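Local coordinates for lectin-related NK cell receptor LY49L1 (PDB 3G8K), which serves as a natural killer cell receptor of the Ly49 family, which recognises MHC class I molecules, and is represented here by its C-type lectin-like domain, at residues 41-44 with 49-52; 63-68 with 106-111; 76-79 with 85-88. The protein carries 1 engineered substitution. All coordinates share one frame; numbering follows the deposited sequence.

Interaction 1 (41-44 with 49-52)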
loop_
_atom_site.group_PDB
_atom_site.type_symbol
_atom_site.label_atom_id
_atom_site.label_comp_id
_atom_site.label_asym_id
_atom_site.label_seq_id
_atom_site.Cartn_x
_atom_site.Cartn_y
_atom_site.Cartn_z
ATOM N N SER A 41 -12.710 7.329 -9.535
ATOM C CA SER A 41 -12.584 8.640 -10.078
ATOM C C SER A 41 -11.150 9.034 -9.968
ATOM O O SER A 41 -10.485 8.674 -9.014
ATOM C CB SER A 41 -13.488 9.642 -9.351
ATOM O OG SER A 41 -12.902 9.923 -8.115
ATOM N N LEU A 42 -10.625 9.740 -10.976
ATOM C CA LEU A 42 -9.260 10.192 -10.866
ATOM C C LEU A 42 -9.058 10.870 -9.508
ATOM O O LEU A 42 -9.846 11.740 -9.145
ATOM C CB LEU A 42 -8.933 11.149 -12.040
ATOM C CG LEU A 42 -7.444 11.305 -12.465
ATOM C CD1 LEU A 42 -6.664 10.035 -12.553
ATOM C CD2 LEU A 42 -7.354 12.010 -13.825
ATOM N N LEU A 43 -7.971 10.550 -8.813
ATOM C CA LEU A 43 -7.908 10.729 -7.370
ATOM C C LEU A 43 -8.052 12.199 -6.910
ATOM O O LEU A 43 -7.368 13.117 -7.370
ATOM C CB LEU A 43 -6.652 10.065 -6.746
ATOM C CG LEU A 43 -6.400 10.463 -5.253
ATOM C CD1 LEU A 43 -7.297 9.579 -4.412
ATOM C CD2 LEU A 43 -4.963 10.261 -4.764
ATOM N N LYS A 44 -8.966 12.391 -5.968
ATOM C CA LYS A 44 -9.049 13.676 -5.262
ATOM C C LYS A 44 -8.482 13.624 -3.821
ATOM O O LYS A 44 -8.865 12.753 -3.068
ATOM C CB LYS A 44 -10.507 14.109 -5.186
ATOM C CG LYS A 44 -10.652 15.403 -4.308
ATOM C CD LYS A 44 -12.072 15.906 -4.298
ATOM C CE LYS A 44 -12.994 14.931 -3.558
ATOM N NZ LYS A 44 -13.241 15.532 -2.174
ATOM N N ASP A 49 -2.933 15.693 5.654
ATOM C CA ASP A 49 -2.772 14.339 6.245
ATOM C C ASP A 49 -2.752 13.265 5.178
ATOM O O ASP A 49 -1.904 12.345 5.197
ATOM C CB ASP A 49 -3.915 14.034 7.234
ATOM C CG ASP A 49 -3.694 12.753 8.063
ATOM O OD1 ASP A 49 -2.740 12.742 8.886
ATOM O OD2 ASP A 49 -4.495 11.765 7.946
ATOM N N GLU A 50 -3.686 13.389 4.241
ATOM C CA GLU A 50 -3.851 12.390 3.167
ATOM C C GLU A 50 -2.706 12.422 2.147
ATOM O O GLU A 50 -2.065 11.429 1.893
ATOM C CB GLU A 50 -5.238 12.526 2.527
ATOM C CG GLU A 50 -5.454 11.546 1.405
ATOM C CD GLU A 50 -6.763 11.783 0.705
ATOM O OE1 GLU A 50 -7.138 10.966 -0.137
ATOM O OE2 GLU A 50 -7.415 12.780 1.026
ATOM N N LEU A 51 -2.413 13.610 1.643
ATOM C CA LEU A 51 -1.192 13.880 0.932
ATOM C C LEU A 51 0.095 13.330 1.585
ATOM O O LEU A 51 0.920 12.725 0.873
ATOM C CB LEU A 51 -1.031 15.380 0.649
ATOM C CG LEU A 51 0.121 15.692 -0.330
ATOM C CD1 LEU A 51 0.046 15.075 -1.755
ATOM C CD2 LEU A 51 0.332 17.136 -0.337
ATOM N N LYS A 52 0.292 13.574 2.896
ATOM C CA LYS A 52 1.458 12.995 3.636
ATOM C C LYS A 52 1.558 11.500 3.494
ATOM O O LYS A 52 2.622 10.958 3.110
ATOM C CB LYS A 52 1.409 13.385 5.099
ATOM C CG LYS A 52 1.926 14.795 5.347
ATOM C CD LYS A 52 1.423 15.301 6.747
ATOM C CE LYS A 52 2.211 16.556 7.218
ATOM N NZ LYS A 52 2.079 17.641 6.187
#
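Glu-50, on helix 48-57, sends its carboxylate back to the chain just beyond strand 41-42, where it lies beside the carbonyl of Lys-44. Only 58 Å² is buried between the two segments, and the backbones stay well separated: the nearest CA atoms, those of Lys-44 and Glu-50, are 10.0 Å apart. One residue earlier on the helix, Asp-49 is occupied elsewhere, its OD2 hydrogen-bonded to Tyr-14. At Glu-50 the chain crosses the gap fully stretched: CG stands opposite the backbone N (chi1 179°), and the bonds beyond it stay extended. This reach brings OE1 to 3.8 Å from Lys-44 O, while Leu-43 CD1 comes up to the same carboxylate oxygen, OE1, at 4.5 Å as its apolar neighbour.

Two oxygens that both accept hydrogen bonds cannot bond each other, and the case illustrates how a shared donor reconciles them. Lys-17, from strand 17-21, forms a salt bridge with Glu-50 OE1 and a hydrogen bond with Lys-44 O. Tyr-19 OH also bonds OE1 and the backbone N of Asp-46 holds OE2, so both ends of this buried carboxylate are satisfied, while the Lys-44 ammonium is engaged separately, with Pro-83 O and the Asp-46 carboxylate. The chemistry therefore implies a polar junction of helix, strand end and loop joined through Lys-17, whose positive charge probably helps to keep Glu-50 ionised.

Interaction 2 (63-68 with 106-111). Engineered in segment 63-68: Tyr-63 (natural residue Cys).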
loop_
_atom_site.group_PDB
_atom_site.type_symbol
_atom_site.label_atom_id
_atom_site.label_comp_id
_atom_site.label_asym_id
_atom_site.label_seq_id
_atom_site.Cartn_x
_atom_site.Cartn_y
_atom_site.Cartn_z
ATOM N N TYR A 63 2.087 10.286 -10.935
ATOM C CA TYR A 63 0.706 9.824 -11.046
ATOM C C TYR A 63 -0.208 10.955 -11.371
ATOM O O TYR A 63 -0.229 11.997 -10.646
ATOM C CB TYR A 63 0.203 9.181 -9.708
ATOM C CG TYR A 63 1.073 8.045 -9.252
ATOM C CD1 TYR A 63 0.810 6.746 -9.669
ATOM C CD2 TYR A 63 2.176 8.253 -8.418
ATOM C CE1 TYR A 63 1.611 5.678 -9.288
ATOM C CE2 TYR A 63 2.995 7.185 -8.031
ATOM C CZ TYR A 63 2.687 5.890 -8.471
ATOM O OH TYR A 63 3.473 4.806 -8.084
ATOM N N TRP A 64 -1.045 10.769 -12.367
ATOM C CA TRP A 64 -2.129 11.793 -12.575
ATOM C C TRP A 64 -3.149 11.738 -11.488
ATOM O O TRP A 64 -3.472 10.671 -11.031
ATOM C CB TRP A 64 -2.861 11.532 -13.895
ATOM C CG TRP A 64 -2.183 11.961 -15.198
ATOM C CD1 TRP A 64 -2.023 11.103 -16.371
ATOM C CD2 TRP A 64 -1.528 13.208 -15.556
ATOM N NE1 TRP A 64 -1.336 11.792 -17.318
ATOM C CE2 TRP A 64 -1.062 13.070 -16.905
ATOM C CE3 TRP A 64 -1.322 14.425 -14.918
ATOM C CZ2 TRP A 64 -0.424 14.102 -17.567
ATOM C CZ3 TRP A 64 -0.679 15.424 -15.578
ATOM C CH2 TRP A 64 -0.267 15.303 -16.870
ATOM N N ILE A 65 -3.667 12.900 -11.052
ATOM C CA ILE A 65 -4.671 12.948 -10.013
ATOM C C ILE A 65 -5.719 13.910 -10.560
ATOM O O ILE A 65 -5.504 14.555 -11.606
ATOM C CB ILE A 65 -4.103 13.421 -8.562
ATOM C CG1 ILE A 65 -3.659 14.898 -8.612
ATOM C CG2 ILE A 65 -3.083 12.329 -7.987
ATOM C CD1 ILE A 65 -2.893 15.375 -7.504
ATOM N N GLY A 66 -6.878 13.930 -9.951
ATOM C CA GLY A 66 -8.040 14.593 -10.580
ATOM C C GLY A 66 -8.124 16.092 -10.295
ATOM O O GLY A 66 -9.135 16.577 -9.826
ATOM N N LEU A 67 -7.048 16.799 -10.618
ATOM C CA LEU A 67 -6.920 18.215 -10.372
ATOM C C LEU A 67 -6.357 18.871 -11.660
ATOM O O LEU A 67 -5.401 18.364 -12.274
ATOM C CB LEU A 67 -5.999 18.468 -9.160
ATOM C CG LEU A 67 -5.638 19.944 -8.833
ATOM C CD1 LEU A 67 -6.856 20.663 -8.307
ATOM C CD2 LEU A 67 -4.528 20.014 -7.774
ATOM N N SER A 68 -6.989 19.959 -12.069
ATOM C CA SER A 68 -6.693 20.615 -13.338
ATOM C C SER A 68 -7.016 22.053 -13.212
ATOM O O SER A 68 -7.767 22.408 -12.355
ATOM C CB SER A 68 -7.307 19.939 -14.561
ATOM O OG SER A 68 -8.678 20.125 -14.798
ATOM N N THR A 106 7.610 13.277 -3.923
ATOM C CA THR A 106 8.189 14.488 -3.390
ATOM C C THR A 106 7.196 15.690 -3.264
ATOM O O THR A 106 7.308 16.466 -2.302
ATOM C CB THR A 106 9.634 14.755 -3.994
ATOM O OG1 THR A 106 9.893 16.145 -4.138
ATOM C CG2 THR A 106 9.834 14.093 -5.378
ATOM N N ARG A 107 6.233 15.816 -4.195
ATOM C CA ARG A 107 5.399 17.007 -4.295
ATOM C C ARG A 107 4.295 16.814 -5.314
ATOM O O ARG A 107 4.317 15.871 -6.079
ATOM C CB ARG A 107 6.231 18.268 -4.664
ATOM C CG ARG A 107 7.062 18.194 -5.970
ATOM C CD ARG A 107 8.247 19.240 -5.969
ATOM N NE ARG A 107 8.795 19.494 -7.291
ATOM C CZ ARG A 107 9.328 18.571 -8.119
ATOM N NH1 ARG A 107 9.799 18.947 -9.304
ATOM N NH2 ARG A 107 9.397 17.282 -7.794
ATOM N N LEU A 108 3.327 17.731 -5.276
ATOM C CA LEU A 108 2.388 17.986 -6.338
ATOM C C LEU A 108 3.153 18.832 -7.376
ATOM O O LEU A 108 3.876 19.765 -7.010
ATOM C CB LEU A 108 1.195 18.733 -5.751
ATOM C CG LEU A 108 -0.098 17.950 -5.430
ATOM C CD1 LEU A 108 0.085 16.471 -4.949
ATOM C CD2 LEU A 108 -1.127 18.715 -4.545
ATOM N N ASP A 109 3.008 18.501 -8.663
ATOM C CA ASP A 109 3.559 19.322 -9.719
ATOM C C ASP A 109 2.567 19.426 -10.857
ATOM O O ASP A 109 1.719 18.561 -11.014
ATOM C CB ASP A 109 4.889 18.719 -10.173
ATOM C CG ASP A 109 5.794 19.756 -10.832
ATOM O OD1 ASP A 109 6.824 19.320 -11.359
ATOM O OD2 ASP A 109 5.457 20.993 -10.794
ATOM N N ASN A 110 2.587 20.515 -11.617
ATOM C CA ASN A 110 1.727 20.606 -12.748
ATOM C C ASN A 110 2.489 20.138 -13.978
ATOM O O ASN A 110 3.717 20.210 -14.011
ATOM C CB ASN A 110 1.252 22.021 -12.964
ATOM C CG ASN A 110 2.394 23.001 -13.244
ATOM O OD1 ASN A 110 3.457 23.000 -12.609
ATOM N ND2 ASN A 110 2.146 23.857 -14.180
ATOM N N ASP A 111 1.760 19.723 -14.988
ATOM C CA ASP A 111 2.414 19.188 -16.166
ATOM C C ASP A 111 1.461 19.133 -17.360
ATOM O O ASP A 111 0.250 19.231 -17.193
ATOM C CB ASP A 111 3.082 17.835 -15.885
ATOM C CG ASP A 111 4.330 17.624 -16.757
ATOM O OD1 ASP A 111 4.383 18.214 -17.877
ATOM O OD2 ASP A 111 5.297 16.963 -16.338
#
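Leu-108 and Ile-65 meet through their methyl ends, CD1 to CD1 at 4.1 Å, and the two side chains cross at about a right angle. On Ile-65, CG1 occupies the position between backbone N and carbonyl carbon (chi1 67°), with CD1 extended beyond it (chi2 -168°), where it meets Leu-108. This is plain apolar packing.

The second point of touch has a different character. The indole of Trp-64 presents its outer edge to Asp-111: CH2 lies 4.0 Å from Asp-111 O, which sits near the ring plane, and 4.3 Å from Asp-111 CB. A ring carbon directed at a carbonyl oxygen gives at most a weakly polar contact, and no hydrogen bond joins the segments.

Trp-64 to Leu-67 spell the WIGL motif of C-type lectin-like domains, with Gly-66 at the centre of an inverse gamma turn where the strand bends. Strand 100-104 pairs with both 62-70 and 108-111 and lies between them, so these two meet through side chains and, at Asp-111, a carbonyl oxygen. Around them, Trp-64 stacks edge-to-face with Trp-28 of helix 28-37 and with Phe-117, while Ile-65 packs on Ile-120 of strand 118-124.

Interaction 3 (76-79 with 85-88)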
loop_
_atom_site.group_PDB
_atom_site.type_symbol
_atom_site.label_atom_id
_atom_site.label_comp_id
_atom_site.label_asym_id
_atom_site.label_seq_id
_atom_site.Cartn_x
_atom_site.Cartn_y
_atom_site.Cartn_z
ATOM N N TRP A 76 -7.187 26.256 -9.935
ATOM C CA TRP A 76 -7.064 24.820 -9.960
ATOM C C TRP A 76 -8.299 24.252 -9.324
ATOM O O TRP A 76 -8.748 24.757 -8.290
ATOM C CB TRP A 76 -5.789 24.375 -9.210
ATOM C CG TRP A 76 -4.587 24.709 -10.016
ATOM C CD1 TRP A 76 -3.953 25.892 -10.038
ATOM C CD2 TRP A 76 -3.928 23.873 -10.978
ATOM N NE1 TRP A 76 -2.936 25.879 -10.948
ATOM C CE2 TRP A 76 -2.903 24.648 -11.556
ATOM C CE3 TRP A 76 -4.104 22.548 -11.402
ATOM C CZ2 TRP A 76 -2.022 24.138 -12.484
ATOM C CZ3 TRP A 76 -3.241 22.048 -12.334
ATOM C CH2 TRP A 76 -2.211 22.840 -12.858
ATOM N N ALA A 77 -8.875 23.227 -9.943
ATOM C CA ALA A 77 -10.099 22.656 -9.426
ATOM C C ALA A 77 -10.126 21.133 -9.440
ATOM O O ALA A 77 -9.672 20.514 -10.418
ATOM C CB ALA A 77 -11.322 23.240 -10.123
ATOM N N TRP A 78 -10.594 20.526 -8.336
ATOM C CA TRP A 78 -10.750 19.043 -8.277
ATOM C C TRP A 78 -11.876 18.658 -9.259
ATOM O O TRP A 78 -12.830 19.401 -9.429
ATOM C CB TRP A 78 -10.996 18.565 -6.813
ATOM C CG TRP A 78 -9.761 18.868 -5.861
ATOM C CD1 TRP A 78 -9.650 19.896 -4.926
ATOM C CD2 TRP A 78 -8.528 18.136 -5.806
ATOM N NE1 TRP A 78 -8.395 19.869 -4.340
ATOM C CE2 TRP A 78 -7.702 18.762 -4.853
ATOM C CE3 TRP A 78 -8.031 16.995 -6.526
ATOM C CZ2 TRP A 78 -6.407 18.292 -4.554
ATOM C CZ3 TRP A 78 -6.734 16.550 -6.208
ATOM C CH2 TRP A 78 -5.949 17.182 -5.251
ATOM N N ILE A 79 -11.756 17.552 -9.973
ATOM C CA ILE A 79 -12.828 17.169 -10.914
ATOM C C ILE A 79 -14.235 17.061 -10.286
ATOM O O ILE A 79 -14.400 16.759 -9.078
ATOM C CB ILE A 79 -12.484 15.908 -11.796
ATOM C CG1 ILE A 79 -12.160 14.686 -10.951
ATOM C CG2 ILE A 79 -11.367 16.239 -12.778
ATOM C CD1 ILE A 79 -11.968 13.436 -11.777
ATOM N N LYS A 85 -9.957 20.176 1.392
ATOM C CA LYS A 85 -9.342 20.976 2.413
ATOM C C LYS A 85 -7.822 21.032 2.267
ATOM O O LYS A 85 -7.091 21.433 3.203
ATOM C CB LYS A 85 -9.713 20.440 3.788
ATOM C CG LYS A 85 -11.096 20.856 4.309
ATOM C CD LYS A 85 -11.450 22.276 3.972
ATOM C CE LYS A 85 -12.974 22.472 4.138
ATOM N NZ LYS A 85 -13.338 23.877 4.589
ATOM N N LEU A 86 -7.340 20.625 1.080
ATOM C CA LEU A 86 -5.943 20.721 0.705
ATOM C C LEU A 86 -5.629 22.159 0.147
ATOM O O LEU A 86 -6.156 22.577 -0.930
ATOM C CB LEU A 86 -5.591 19.573 -0.289
ATOM C CG LEU A 86 -4.104 19.433 -0.669
ATOM C CD1 LEU A 86 -3.272 18.833 0.484
ATOM C CD2 LEU A 86 -3.855 18.595 -1.918
ATOM N N ALA A 87 -4.825 22.925 0.887
ATOM C CA ALA A 87 -4.438 24.265 0.481
ATOM C C ALA A 87 -3.324 24.132 -0.540
ATOM O O ALA A 87 -2.344 23.394 -0.335
ATOM C CB ALA A 87 -3.990 25.144 1.690
ATOM N N LEU A 88 -3.520 24.773 -1.685
ATOM C CA LEU A 88 -2.531 24.750 -2.727
ATOM C C LEU A 88 -1.939 26.132 -2.746
ATOM O O LEU A 88 -2.666 27.149 -2.698
ATOM C CB LEU A 88 -3.176 24.451 -4.067
ATOM C CG LEU A 88 -3.880 23.103 -4.216
ATOM C CD1 LEU A 88 -4.819 23.168 -5.444
ATOM C CD2 LEU A 88 -2.863 21.940 -4.295
HETATM O O HOH W 1 -7.737 22.037 -2.816
#
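Trp-78 and Leu-86 make the tighter of two apolar touches here, with CZ2 of the indole 3.7 Å from Leu-86 CD2. The methyl comes to the rim of the six-membered ring, near its plane, so it meets an edge and not a face; the two side chains cross at about a right angle. Leu-86 gains this reach by turning CG away from its own N (chi1 -173°) and by placing CD2 at the far end of an extended CA-CB-CG path.

Leu-88 reaches across by another route. Its CG lies beside the backbone N (chi1 -62°), but CD1 again continues the extended path and arrives 4.1 Å from Trp-76 CB. Only the root of that tryptophan is used: the ring swings away from 85-88, packs on Thr-90 and stacks edge-to-face with Tyr-69. Both tryptophans hold CG beside the backbone N, at nearly the same chi1; Trp-78 brings the CZ2 rim of its indole, and NE1 through a water, to 85-88. Alternation along strand 75-78 puts the two on one face, with Ala-77 turned the other way.

That water completes the contact. It lies in the plane of the Trp-78 ring, accepting from NE1 at 2.7 Å, and donates to Leu-86 O at 2.5 Å. Trp-78 and Leu-86 are thus linked by carbon packing and also through the water, though the second of its distances is unusually short.

Segment 85-88, which has no regular helix or strand, lies in the long loop region of the C-type lectin fold. In the absence of direct hydrogen bonds to strand 75-78, the chemistry implies attachment by two leucine methyls, with the single water serving the polar edge of an otherwise apolar indole.

How the interactions relate
All three contacts converge on the WIGL-bearing strand 62-70 and its surroundings, yet they differ in chemistry and burial. Interaction 1 is buried and polar, a charged residue of helix 48-57 meeting the chain after strand 41-42; interactions 2 and 3 are partly buried and mainly apolar, the latter with a bridging water. Direct links join them: Leu-43 O lies 2.8 Å from Gly-66 N, and Ser-68 O lies 2.8 Å from Ala-77 N, both probable hydrogen bonds. Leu-51 CD1 packs at 3.5 Å on Leu-108 CD1, and Leu-86 also touches both leucines, so one apolar cluster spans helix, loop and sheet. Interaction 3 lies farthest from the chain centre.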